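Local coordinates for malonyl-CoA-[acyl-carrier-protein] transacylase (PDB 3TQE), which probably transfers the malonyl group from malonyl-CoA to holo-acyl carrier protein, which feeds fatty acid synthesis, at residues Pro89-Gly94 with Pro231-Val236; Ile223-Pro228 with Asn242-Ile247. One frame throughout, in Å; residues are numbered along the deposited sequence.

Contact 1: residues Pro89-Gly94 with Pro231-Val236; sequences PQVMAG and PVIHNV
M92, modelled as selenomethionine, turns its backbone N and O to the segment P231-V236 and makes a single parallel beta bridge with V232. Its N donates to P231 O (2.9 Å), and its O accepts from I233 N (2.9 Å, N-H...O angle 164°). Two CA-H...O contacts back them up, the shorter from V232 CA to M92 O at 3.3 Å. V91 and A93 bond to strand 9-12 instead, so the loop takes the outer edge of the parallel sheet. P231, with no N-H to spend, suits the end of the bridge, where its ring carbon CD rests on Q90 O at 3.4 Å.

Branched side chains fill one flank. In I233, CB lies 4.1 Å from M92 O; CG1, beside the backbone N (chi1 -55°), turns onto V91 CG2 at 3.6 Å, and the tip CD1 stays on that same methyl at 3.9 Å. The two side chains cross obliquely, while T264 of helix 261-270 also touches I233. The small A93 leaves room for W261 and T264 of that helix, which touch it. M92 meets V232 CG2 through CB alone; its extended end runs off to F10 and F12.

Beyond the bridge the backbones part, and a water takes over, accepting from G94 N (2.8 Å) and donating to I233 O. G94 begins the GHSLG sequence, consistent with a nucleophile elbow carrying the predicted catalytic S96, whose side chain lies close to that of N235. The backbone N of N235 is bonded to E99. Direct and water-borne bonds thus satisfy buried polar backbone atoms of an edge strand and hold this loop beside the probable active site.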
ATOM      1  N   PRO A  89       2.288 -13.453 -11.278  1.00 15.43           N
ATOM      2  CA  PRO A  89       1.205 -13.813 -10.395  1.00 14.97           C
ATOM      3  C   PRO A  89      -0.113 -13.828 -11.156  1.00 14.37           C
ATOM      4  O   PRO A  89      -0.237 -13.244 -12.221  1.00 15.25           O
ATOM      5  CB  PRO A  89       1.182 -12.672  -9.384  1.00 15.13           C
ATOM      6  CG  PRO A  89       1.768 -11.590 -10.069  1.00 17.64           C
ATOM      7  CD  PRO A  89       2.810 -12.112 -10.993  1.00 16.51           C
ATOM      8  N   GLN A  90      -1.098 -14.458 -10.557  1.00 12.99           N
ATOM      9  CA  GLN A  90      -2.432 -14.483 -11.122  1.00 14.03           C
ATOM     10  C   GLN A  90      -3.178 -13.200 -10.890  1.00 13.73           C
ATOM     11  O   GLN A  90      -4.051 -12.844 -11.663  1.00 14.54           O
ATOM     12  CB  GLN A  90      -3.212 -15.639 -10.535  1.00 14.30           C
ATOM     13  CG  GLN A  90      -2.857 -16.938 -11.219  1.00 17.11           C
ATOM     14  CD  GLN A  90      -1.401 -17.313 -11.130  1.00 17.86           C
ATOM     15  OE1 GLN A  90      -0.923 -17.654 -10.066  1.00 18.95           O
ATOM     16  NE2 GLN A  90      -0.692 -17.243 -12.247  1.00 21.26           N
ATOM     17  N   VAL A  91      -2.833 -12.510  -9.807  1.00 12.95           N
ATOM     18  CA  VAL A  91      -3.474 -11.262  -9.459  1.00 13.45           C
ATOM     19  C   VAL A  91      -2.527 -10.467  -8.590  1.00 12.41           C
ATOM     20  O   VAL A  91      -1.623 -11.023  -7.947  1.00 11.96           O
ATOM     21  CB  VAL A  91      -4.836 -11.551  -8.763  1.00 14.31           C
ATOM     22  CG1 VAL A  91      -4.612 -12.254  -7.455  1.00 17.41           C
ATOM     23  CG2 VAL A  91      -5.708 -10.316  -8.621  1.00 16.21           C
HETATM   24  N   MSE A  92      -2.736  -9.169  -8.578  1.00 12.60           N
HETATM   25  CA  MSE A  92      -1.964  -8.257  -7.751  1.00 11.94           C
HETATM   26  C   MSE A  92      -2.881  -7.336  -6.990  1.00 11.70           C
HETATM   27  O   MSE A  92      -3.953  -7.002  -7.464  1.00 12.46           O
HETATM   28  CB  MSE A  92      -1.056  -7.410  -8.639  1.00 13.74           C
HETATM   29  CG  MSE A  92       0.018  -8.191  -9.367  1.00 16.32           C
HETATM   30 SE   MSE A  92       1.024  -6.972 -10.492  1.00 17.98          SE
HETATM   31  CE  MSE A  92       2.290  -8.184 -11.267  1.00 20.23           C
ATOM     32  N   ALA A  93      -2.432  -6.883  -5.841  1.00 11.18           N
ATOM     33  CA  ALA A  93      -3.138  -5.849  -5.113  1.00 11.68           C
ATOM     34  C   ALA A  93      -2.097  -5.108  -4.304  1.00 11.84           C
ATOM     35  O   ALA A  93      -1.157  -5.699  -3.837  1.00 12.31           O
ATOM     36  CB  ALA A  93      -4.195  -6.423  -4.175  1.00 14.02           C
ATOM     37  N   GLY A  94      -2.280  -3.837  -4.115  1.00 12.51           N
ATOM     38  CA  GLY A  94      -1.390  -3.068  -3.313  1.00 12.63           C
ATOM     39  C   GLY A  94      -2.126  -2.273  -2.309  1.00 13.48           C
ATOM     40  O   GLY A  94      -3.207  -1.805  -2.593  1.00 15.77           O
ATOM     41  N   PRO A 231      -4.224  -8.811 -13.590  1.00 15.60           N
ATOM     42  CA  PRO A 231      -5.278  -8.079 -12.925  1.00 15.90           C
ATOM     43  C   PRO A 231      -4.796  -7.459 -11.634  1.00 14.19           C
ATOM     44  O   PRO A 231      -4.126  -8.118 -10.860  1.00 14.31           O
ATOM     45  CB  PRO A 231      -6.338  -9.127 -12.630  1.00 17.16           C
ATOM     46  CG  PRO A 231      -5.933 -10.318 -13.303  1.00 20.34           C
ATOM     47  CD  PRO A 231      -4.551 -10.230 -13.783  1.00 16.76           C
ATOM     48  N   VAL A 232      -5.127  -6.190 -11.450  1.00 12.71           N
ATOM     49  CA  VAL A 232      -4.818  -5.460 -10.240  1.00 13.04           C
ATOM     50  C   VAL A 232      -6.138  -5.118  -9.571  1.00 12.84           C
ATOM     51  O   VAL A 232      -6.980  -4.441 -10.169  1.00 13.86           O
ATOM     52  CB  VAL A 232      -4.043  -4.184 -10.548  1.00 12.84           C
ATOM     53  CG1 VAL A 232      -3.913  -3.362  -9.281  1.00 15.43           C
ATOM     54  CG2 VAL A 232      -2.690  -4.521 -11.170  1.00 14.27           C
ATOM     55  N   ILE A 233      -6.353  -5.622  -8.369  1.00 13.20           N
ATOM     56  CA  ILE A 233      -7.585  -5.379  -7.654  1.00 13.07           C
ATOM     57  C   ILE A 233      -7.445  -4.067  -6.911  1.00 13.00           C
ATOM     58  O   ILE A 233      -6.642  -3.948  -5.997  1.00 13.80           O
ATOM     59  CB  ILE A 233      -7.891  -6.505  -6.657  1.00 14.23           C
ATOM     60  CG1 ILE A 233      -7.922  -7.858  -7.331  1.00 17.04           C
ATOM     61  CG2 ILE A 233      -9.198  -6.218  -5.900  1.00 15.53           C
ATOM     62  CD1 ILE A 233      -8.784  -7.942  -8.461  1.00 21.43           C
ATOM     63  N   HIS A 234      -8.254  -3.087  -7.282  1.00 12.63           N
ATOM     64  CA  HIS A 234      -8.171  -1.763  -6.675  1.00 12.45           C
ATOM     65  C   HIS A 234      -8.783  -1.694  -5.295  1.00 13.36           C
ATOM     66  O   HIS A 234      -9.785  -2.314  -5.001  1.00 13.91           O
ATOM     67  CB  HIS A 234      -8.853  -0.759  -7.577  1.00 12.80           C
ATOM     68  CG  HIS A 234      -8.111  -0.515  -8.834  1.00 13.89           C
ATOM     69  ND1 HIS A 234      -7.118   0.438  -8.929  1.00 17.61           N
ATOM     70  CD2 HIS A 234      -8.157  -1.142 -10.034  1.00 18.55           C
ATOM     71  CE1 HIS A 234      -6.610   0.408 -10.154  1.00 19.53           C
ATOM     72  NE2 HIS A 234      -7.224  -0.540 -10.842  1.00 19.16           N
ATOM     73  N   ASN A 235      -8.170  -0.863  -4.483  1.00 13.63           N
ATOM     74  CA  ASN A 235      -8.557  -0.674  -3.099  1.00 14.10           C
ATOM     75  C   ASN A 235      -9.942  -0.133  -2.930  1.00 14.66           C
ATOM     76  O   ASN A 235     -10.591  -0.412  -1.923  1.00 15.10           O
ATOM     77  CB  ASN A 235      -7.629   0.338  -2.436  1.00 15.13           C
ATOM     78  CG  ASN A 235      -6.236  -0.174  -2.193  1.00 14.88           C
ATOM     79  OD1 ASN A 235      -5.912  -1.391  -2.251  1.00 17.30           O
ATOM     80  ND2 ASN A 235      -5.393   0.765  -1.855  1.00 11.49           N
ATOM     81  N   VAL A 236     -10.344   0.737  -3.837  1.00 14.94           N
ATOM     82  CA  VAL A 236     -11.536   1.520  -3.589  1.00 15.73           C
ATOM     83  C   VAL A 236     -12.772   0.728  -3.856  1.00 16.12           C
ATOM     84  O   VAL A 236     -13.782   0.917  -3.165  1.00 17.87           O
ATOM     85  CB  VAL A 236     -11.505   2.829  -4.397  1.00 16.81           C
ATOM     86  CG1 VAL A 236     -11.590   2.572  -5.863  1.00 17.44           C
ATOM     87  CG2 VAL A 236     -12.564   3.774  -3.936  1.00 20.64           C
TER
HETATM   88  O   HOH W   1      -4.410  -2.510  -5.451  1.00 15.50           O

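Contact 2: residues Ile223-Pro228 with Asn242-Ile247; sequences ISIDSP and NEANII. With GLY (glycine), chain C.
I225 and A244 meet where the loop I223-P228 passes the N-terminus of helix 244-254, with E243 at the N-cap position. The apolar contacts come first. I225 CB lies 3.9 Å from A244 CB, and the small alanine lets the loop come this close. One turn on, the I247 CD1 methyl abuts the edge carbons of the P228 ring, 3.8 Å from CD, and also touches I225 CG2; with CG1 beside the backbone N (chi1 -66°) and the chain extended beyond it, CD1 reaches the loop. L103 of helix 97-105 touches both P228 and I247.

Among the polar contacts, S227 OG donates to N242 O at 2.6 Å, tilted 23° from the carbonyl plane, a short reach that suits serine. Within the second segment, N242 N bonds to E243 OE1 from above the carboxylate plane, and E243 O receives I247 N, the helical bond of the first turn.

The bound glycine pairs with I225 much as a neighbouring strand residue would: I225 N donates to its O, and its N donates to I225 O at 2.7 Å. R248 NH2 also bonds to the ligand, whose OXT lies 3.4 Å from A244 CB.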
ATOM      1  N   ILE A 223      -0.693  11.349 -17.455  1.00 20.47           N
ATOM      2  CA  ILE A 223       0.179  10.181 -17.470  0.50 20.59           C
ATOM      3  C   ILE A 223      -0.449   9.098 -18.340  1.00 21.00           C
ATOM      4  O   ILE A 223      -1.636   8.877 -18.301  1.00 21.05           O
ATOM      5  CB  ILE A 223       0.474   9.659 -16.031  0.50 20.59           C
ATOM      6  CG1 ILE A 223       1.491   8.504 -16.058  0.50 19.75           C
ATOM      7  CG2 ILE A 223      -0.773   9.176 -15.351  0.50 21.49           C
ATOM      8  CD1 ILE A 223       2.004   8.070 -14.657  0.50 22.44           C
ATOM      9  N   SER A 224       0.366   8.437 -19.136  1.00 21.55           N
ATOM     10  CA  SER A 224      -0.114   7.387 -20.002  1.00 22.31           C
ATOM     11  C   SER A 224      -0.380   6.142 -19.203  1.00 20.50           C
ATOM     12  O   SER A 224       0.423   5.751 -18.390  1.00 21.17           O
ATOM     13  CB  SER A 224       0.941   7.076 -21.048  1.00 24.31           C
ATOM     14  OG  SER A 224       1.168   8.202 -21.857  1.00 30.28           O
ATOM     15  N   ILE A 225      -1.515   5.523 -19.437  1.00 19.38           N
ATOM     16  CA  ILE A 225      -1.883   4.317 -18.745  1.00 18.30           C
ATOM     17  C   ILE A 225      -2.243   3.274 -19.764  1.00 18.86           C
ATOM     18  O   ILE A 225      -3.101   3.499 -20.602  1.00 19.74           O
ATOM     19  CB  ILE A 225      -3.052   4.531 -17.793  1.00 18.04           C
ATOM     20  CG1 ILE A 225      -2.706   5.646 -16.807  1.00 18.46           C
ATOM     21  CG2 ILE A 225      -3.383   3.230 -17.111  1.00 20.65           C
ATOM     22  CD1 ILE A 225      -3.815   6.024 -15.833  1.00 22.07           C
ATOM     23  N   ASP A 226      -1.575   2.133 -19.690  1.00 19.12           N
ATOM     24  CA  ASP A 226      -1.869   0.983 -20.518  1.00 21.05           C
ATOM     25  C   ASP A 226      -2.742  -0.002 -19.763  1.00 21.09           C
ATOM     26  O   ASP A 226      -2.868   0.073 -18.539  1.00 20.75           O
ATOM     27  CB  ASP A 226      -0.580   0.318 -20.944  1.00 22.10           C
ATOM     28  CG  ASP A 226       0.195   1.126 -21.968  1.00 29.20           C
ATOM     29  OD1 ASP A 226      -0.382   2.032 -22.595  1.00 35.94           O
ATOM     30  OD2 ASP A 226       1.394   0.819 -22.163  1.00 37.91           O
ATOM     31  N   SER A 227      -3.354  -0.950 -20.461  1.00 22.56           N
ATOM     32  CA  SER A 227      -4.181  -1.913 -19.758  1.00 23.11           C
ATOM     33  C   SER A 227      -3.234  -2.826 -18.977  1.00 21.92           C
ATOM     34  O   SER A 227      -2.235  -3.268 -19.529  1.00 21.99           O
ATOM     35  CB  SER A 227      -5.082  -2.733 -20.691  1.00 25.08           C
ATOM     36  OG  SER A 227      -6.199  -1.973 -21.093  1.00 29.23           O
ATOM     37  N   PRO A 228      -3.552  -3.100 -17.710  1.00 21.08           N
ATOM     38  CA  PRO A 228      -2.712  -3.998 -16.954  1.00 19.90           C
ATOM     39  C   PRO A 228      -2.682  -5.371 -17.593  1.00 19.21           C
ATOM     40  O   PRO A 228      -3.701  -5.857 -18.076  1.00 20.74           O
ATOM     41  CB  PRO A 228      -3.394  -4.045 -15.565  1.00 20.79           C
ATOM     42  CG  PRO A 228      -4.169  -2.783 -15.487  1.00 22.80           C
ATOM     43  CD  PRO A 228      -4.658  -2.595 -16.882  1.00 21.96           C
ATOM     44  N   ASN A 242      -9.591  -2.415 -16.716  1.00 16.92           N
ATOM     45  CA  ASN A 242      -8.724  -2.406 -17.888  1.00 18.66           C
ATOM     46  C   ASN A 242      -8.629  -1.058 -18.566  1.00 18.23           C
ATOM     47  O   ASN A 242      -7.697  -0.790 -19.322  1.00 20.84           O
ATOM     48  CB  ASN A 242      -9.237  -3.428 -18.890  1.00 21.15           C
ATOM     49  CG  ASN A 242      -9.136  -4.841 -18.385  1.00 25.84           C
ATOM     50  OD1 ASN A 242     -10.043  -5.665 -18.599  1.00 34.25           O
ATOM     51  ND2 ASN A 242      -8.039  -5.148 -17.735  1.00 29.27           N
ATOM     52  N   GLU A 243      -9.614  -0.203 -18.348  1.00 17.13           N
ATOM     53  CA  GLU A 243      -9.717   1.043 -19.071  1.00 18.40           C
ATOM     54  C   GLU A 243      -8.969   2.156 -18.376  1.00 16.03           C
ATOM     55  O   GLU A 243      -9.147   2.325 -17.181  1.00 15.13           O
ATOM     56  CB  GLU A 243     -11.188   1.413 -19.139  1.00 20.22           C
ATOM     57  CG  GLU A 243     -12.079   0.290 -19.603  1.00 27.07           C
ATOM     58  CD  GLU A 243     -12.719  -0.623 -18.473  1.00 31.04           C
ATOM     59  OE1 GLU A 243     -12.244  -0.803 -17.263  1.00 28.32           O
ATOM     60  OE2 GLU A 243     -13.745  -1.229 -18.886  1.00 36.86           O
ATOM     61  N   ALA A 244      -8.167   2.921 -19.101  1.00 15.96           N
ATOM     62  CA  ALA A 244      -7.313   3.933 -18.498  1.00 15.06           C
ATOM     63  C   ALA A 244      -8.073   4.905 -17.647  1.00 14.90           C
ATOM     64  O   ALA A 244      -7.661   5.193 -16.525  1.00 14.00           O
ATOM     65  CB  ALA A 244      -6.512   4.668 -19.535  1.00 16.78           C
ATOM     66  N   ASN A 245      -9.185   5.426 -18.143  1.00 14.82           N
ATOM     67  CA  ASN A 245      -9.866   6.456 -17.367  1.00 14.52           C
ATOM     68  C   ASN A 245     -10.548   5.890 -16.142  1.00 13.68           C
ATOM     69  O   ASN A 245     -10.754   6.585 -15.154  1.00 14.15           O
ATOM     70  CB  ASN A 245     -10.854   7.229 -18.222  1.00 14.87           C
ATOM     71  CG  ASN A 245     -10.180   8.228 -19.104  1.00 16.68           C
ATOM     72  OD1 ASN A 245      -9.164   8.827 -18.733  1.00 19.23           O
ATOM     73  ND2 ASN A 245     -10.780   8.470 -20.258  1.00 20.21           N
ATOM     74  N   ILE A 246     -10.897   4.614 -16.188  1.00 13.22           N
ATOM     75  CA  ILE A 246     -11.480   3.969 -15.026  1.00 13.98           C
ATOM     76  C   ILE A 246     -10.384   3.749 -13.981  1.00 13.44           C
ATOM     77  O   ILE A 246     -10.600   3.962 -12.799  1.00 13.28           O
ATOM     78  CB  ILE A 246     -12.192   2.657 -15.400  1.00 14.54           C
ATOM     79  CG1 ILE A 246     -13.254   2.892 -16.468  1.00 16.62           C
ATOM     80  CG2 ILE A 246     -12.836   2.027 -14.198  1.00 16.72           C
ATOM     81  CD1 ILE A 246     -14.268   3.905 -16.129  1.00 17.97           C
ATOM     82  N   ILE A 247      -9.197   3.357 -14.424  1.00 13.30           N
ATOM     83  CA  ILE A 247      -8.064   3.280 -13.520  1.00 13.14           C
ATOM     84  C   ILE A 247      -7.761   4.641 -12.913  1.00 12.89           C
ATOM     85  O   ILE A 247      -7.545   4.740 -11.703  1.00 13.47           O
ATOM     86  CB  ILE A 247      -6.848   2.689 -14.248  1.00 12.39           C
ATOM     87  CG1 ILE A 247      -7.125   1.248 -14.607  1.00 13.82           C
ATOM     88  CG2 ILE A 247      -5.582   2.821 -13.364  1.00 14.38           C
ATOM     89  CD1 ILE A 247      -6.104   0.627 -15.550  1.00 15.87           C
TER
HETATM   90  N   GLY C 315      -3.242   5.053 -22.831  1.00 33.12           N
HETATM   91  CA  GLY C 315      -4.603   5.678 -22.774  1.00 32.43           C
HETATM   92  C   GLY C 315      -4.657   6.762 -21.724  1.00 31.62           C
HETATM   93  O   GLY C 315      -3.617   7.011 -21.078  1.00 29.81           O
HETATM   94  OXT GLY C 315      -5.734   7.384 -21.495  1.00 30.48           O

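From the N terminus, strand 91-94 comes first and leads into the GHSLG sequence and helix 97-105; its partner in contact 1 waits until 231-236, so this contact closes a loop of more than a hundred residues. Contact 2 is local: 223-228 follows helix 210-220, and only 13 residues separate it from 242-247. The two cross rather than nest, because 231-236 lies between 223-228 and 242-247 while its partner 89-94 lies before both. A single connection after helix 210-220 is thus fixed to the edge of the parallel sheet and folded back on the first turn of helix 244-254, the helix it leads into. Their centres are about 14 Å apart, yet H234 CE1 packs on I247 CG2 at 4.1 Å.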